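PDB 5WUT: ULam111 from Flavobacterium sp., which probably hydrolyses internal beta-1,3-glucosidic bonds of laminarin, as a laminarinase of glycoside hydrolase family 16. Local coordinates for residues Y82-A87 with D173-N178. Sequence-based numbering, arbitrary orientation.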
loop_
_atom_site.group_PDB
_atom_site.type_symbol
_atom_site.label_atom_id
_atom_site.label_comp_id
_atom_site.label_asym_id
_atom_site.label_seq_id
_atom_site.Cartn_x
_atom_site.Cartn_y
_atom_site.Cartn_z
ATOM N N TYR A 82 -20.221 -3.012 11.089
ATOM C CA TYR A 82 -19.352 -3.873 10.280
ATOM C C TYR A 82 -19.498 -3.591 8.792
ATOM O O TYR A 82 -20.483 -3.005 8.338
ATOM C CB TYR A 82 -19.609 -5.379 10.540
ATOM C CG TYR A 82 -19.622 -5.782 12.000
ATOM C CD1 TYR A 82 -18.711 -5.258 12.904
ATOM C CD2 TYR A 82 -20.551 -6.701 12.474
ATOM C CE1 TYR A 82 -18.741 -5.607 14.240
ATOM C CE2 TYR A 82 -20.587 -7.066 13.807
ATOM C CZ TYR A 82 -19.681 -6.529 14.687
ATOM O OH TYR A 82 -19.727 -6.899 16.010
ATOM N N GLY A 83 -18.497 -4.018 8.036
ATOM C CA GLY A 83 -18.555 -3.914 6.594
ATOM C C GLY A 83 -17.224 -3.554 5.976
ATOM O O GLY A 83 -16.245 -3.305 6.675
ATOM N N TYR A 84 -17.188 -3.554 4.655
ATOM C CA TYR A 84 -16.066 -2.986 3.935
ATOM C C TYR A 84 -16.509 -1.594 3.530
ATOM O O TYR A 84 -17.464 -1.435 2.774
ATOM C CB TYR A 84 -15.665 -3.825 2.715
ATOM C CG TYR A 84 -14.306 -3.406 2.162
ATOM C CD1 TYR A 84 -14.195 -2.390 1.218
ATOM C CD2 TYR A 84 -13.135 -4.027 2.606
ATOM C CE1 TYR A 84 -12.940 -1.999 0.729
ATOM C CE2 TYR A 84 -11.890 -3.659 2.115
ATOM C CZ TYR A 84 -11.800 -2.643 1.184
ATOM O OH TYR A 84 -10.551 -2.278 0.723
ATOM N N ILE A 85 -15.821 -0.589 4.051
ATOM C CA ILE A 85 -16.240 0.797 3.878
ATOM C C ILE A 85 -15.119 1.530 3.140
ATOM O O ILE A 85 -13.976 1.494 3.568
ATOM C CB ILE A 85 -16.555 1.446 5.229
ATOM C CG1 ILE A 85 -17.802 0.807 5.854
ATOM C CG2 ILE A 85 -16.715 2.952 5.080
ATOM C CD1 ILE A 85 -17.981 1.117 7.307
ATOM N N GLU A 86 -15.440 2.154 2.012
ATOM C CA GLU A 86 -14.412 2.743 1.134
ATOM C C GLU A 86 -14.764 4.151 0.692
ATOM O O GLU A 86 -15.904 4.402 0.283
ATOM C CB GLU A 86 -14.224 1.846 -0.103
ATOM C CG GLU A 86 -13.207 2.343 -1.135
ATOM C CD GLU A 86 -13.202 1.440 -2.373
ATOM O OE1 GLU A 86 -12.572 0.358 -2.337
ATOM O OE2 GLU A 86 -13.866 1.795 -3.372
ATOM N N ALA A 87 -13.790 5.061 0.768
ATOM C CA ALA A 87 -13.952 6.410 0.248
ATOM C C ALA A 87 -12.906 6.680 -0.813
ATOM O O ALA A 87 -11.791 6.168 -0.744
ATOM C CB ALA A 87 -13.846 7.458 1.366
ATOM N N ASP A 173 -9.284 -3.898 9.718
ATOM C CA ASP A 173 -8.225 -3.783 8.707
ATOM C C ASP A 173 -8.341 -2.440 7.997
ATOM O O ASP A 173 -9.455 -2.026 7.647
ATOM C CB ASP A 173 -8.325 -4.883 7.647
ATOM C CG ASP A 173 -7.893 -6.255 8.135
ATOM O OD1 ASP A 173 -8.419 -7.243 7.585
ATOM O OD2 ASP A 173 -7.026 -6.380 9.012
ATOM N N PHE A 174 -7.213 -1.777 7.753
ATOM C CA PHE A 174 -7.208 -0.498 7.052
ATOM C C PHE A 174 -6.461 -0.621 5.727
ATOM O O PHE A 174 -5.374 -1.215 5.694
ATOM C CB PHE A 174 -6.537 0.590 7.903
ATOM C CG PHE A 174 -7.259 0.920 9.195
ATOM C CD1 PHE A 174 -7.195 0.061 10.289
ATOM C CD2 PHE A 174 -7.942 2.130 9.337
ATOM C CE1 PHE A 174 -7.844 0.386 11.495
ATOM C CE2 PHE A 174 -8.580 2.458 10.524
ATOM C CZ PHE A 174 -8.536 1.586 11.602
ATOM N N PHE A 175 -7.029 -0.067 4.656
ATOM C CA PHE A 175 -6.452 -0.160 3.314
ATOM C C PHE A 175 -6.293 1.196 2.661
ATOM O O PHE A 175 -7.184 2.041 2.733
ATOM C CB PHE A 175 -7.319 -1.035 2.390
ATOM C CG PHE A 175 -7.629 -2.398 2.929
ATOM C CD1 PHE A 175 -8.650 -2.583 3.852
ATOM C CD2 PHE A 175 -6.942 -3.514 2.469
ATOM C CE1 PHE A 175 -8.936 -3.837 4.342
ATOM C CE2 PHE A 175 -7.234 -4.773 2.935
ATOM C CZ PHE A 175 -8.237 -4.945 3.883
ATOM N N VAL A 176 -5.157 1.408 2.009
ATOM C CA VAL A 176 -5.014 2.549 1.138
ATOM C C VAL A 176 -4.674 2.035 -0.242
ATOM O O VAL A 176 -3.766 1.213 -0.385
ATOM C CB VAL A 176 -3.934 3.526 1.651
ATOM C CG1 VAL A 176 -3.833 4.737 0.727
ATOM C CG2 VAL A 176 -4.279 3.973 3.063
ATOM N N ASP A 177 -5.434 2.480 -1.243
ATOM C CA ASP A 177 -5.298 1.988 -2.611
ATOM C C ASP A 177 -5.242 0.467 -2.638
ATOM O O ASP A 177 -4.443 -0.127 -3.359
ATOM C CB ASP A 177 -4.060 2.600 -3.280
ATOM C CG ASP A 177 -4.184 4.103 -3.467
ATOM O OD1 ASP A 177 -5.312 4.611 -3.598
ATOM O OD2 ASP A 177 -3.152 4.781 -3.491
ATOM N N ASN A 178 -6.115 -0.132 -1.830
ATOM C CA ASN A 178 -6.323 -1.581 -1.769
ATOM C C ASN A 178 -5.158 -2.332 -1.141
ATOM O O ASN A 178 -5.126 -3.561 -1.194
ATOM C CB ASN A 178 -6.605 -2.139 -3.168
ATOM C CG ASN A 178 -7.849 -1.542 -3.794
ATOM O OD1 ASN A 178 -8.920 -1.584 -3.206
ATOM N ND2 ASN A 178 -7.708 -0.976 -4.988
HETATM O O HOH W 1 -10.304 -0.341 -1.096
HETATM O O HOH W 2 -11.777 -0.934 -4.743
#
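Water 1 ties three side chains together: it accepts a hydrogen bond from Y84 OH at 2.7 Å. In turn it donates hydrogen bonds to E86 OE1, also at 2.7 Å, and to N178 OD1 at 2.8 Å. This water and E86 OE1 both lie at the edge of the Y84 ring, in its plane. A second water donates to the same two oxygens, E86 OE1 at 2.8 Å and, weakly, N178 OD1. E86 OE1 and N178 OD1, 4.2 Å apart, are both acceptors and could not bond to each other; the waters bridge them, while E86 OE2 is hydrogen-bonded to the hydroxyl of Y230.

Beside this polar cluster, Y84 reaches across to F175. With CG anti to the backbone N (chi1 -167°), the tyrosine ring extends along the sheet surface past A164 and D166 of the intervening strand, and Y84 OH comes to rest over one face of the F175 ring, 3.7 Å from F175 CG. The two rings meet obliquely, their planes at 47°, and Y84 CE2 touches F175 CE1 at 3.7 Å. A leucine in place of Y84 would probably leave water 1 without its hydroxyl donor and uncover part of the F175 face.

F175 also packs on L180 and on R152 of the second subunit. Y84 and F175 meet across strand 161-167, which runs antiparallel to both 83-90 and 172-176. F174 points the other way, onto T134 and L136, so Y84, E86 and F175 probably lie on the outward face, which also meets the second subunit, of one sheet in the family 16 beta-jelly roll.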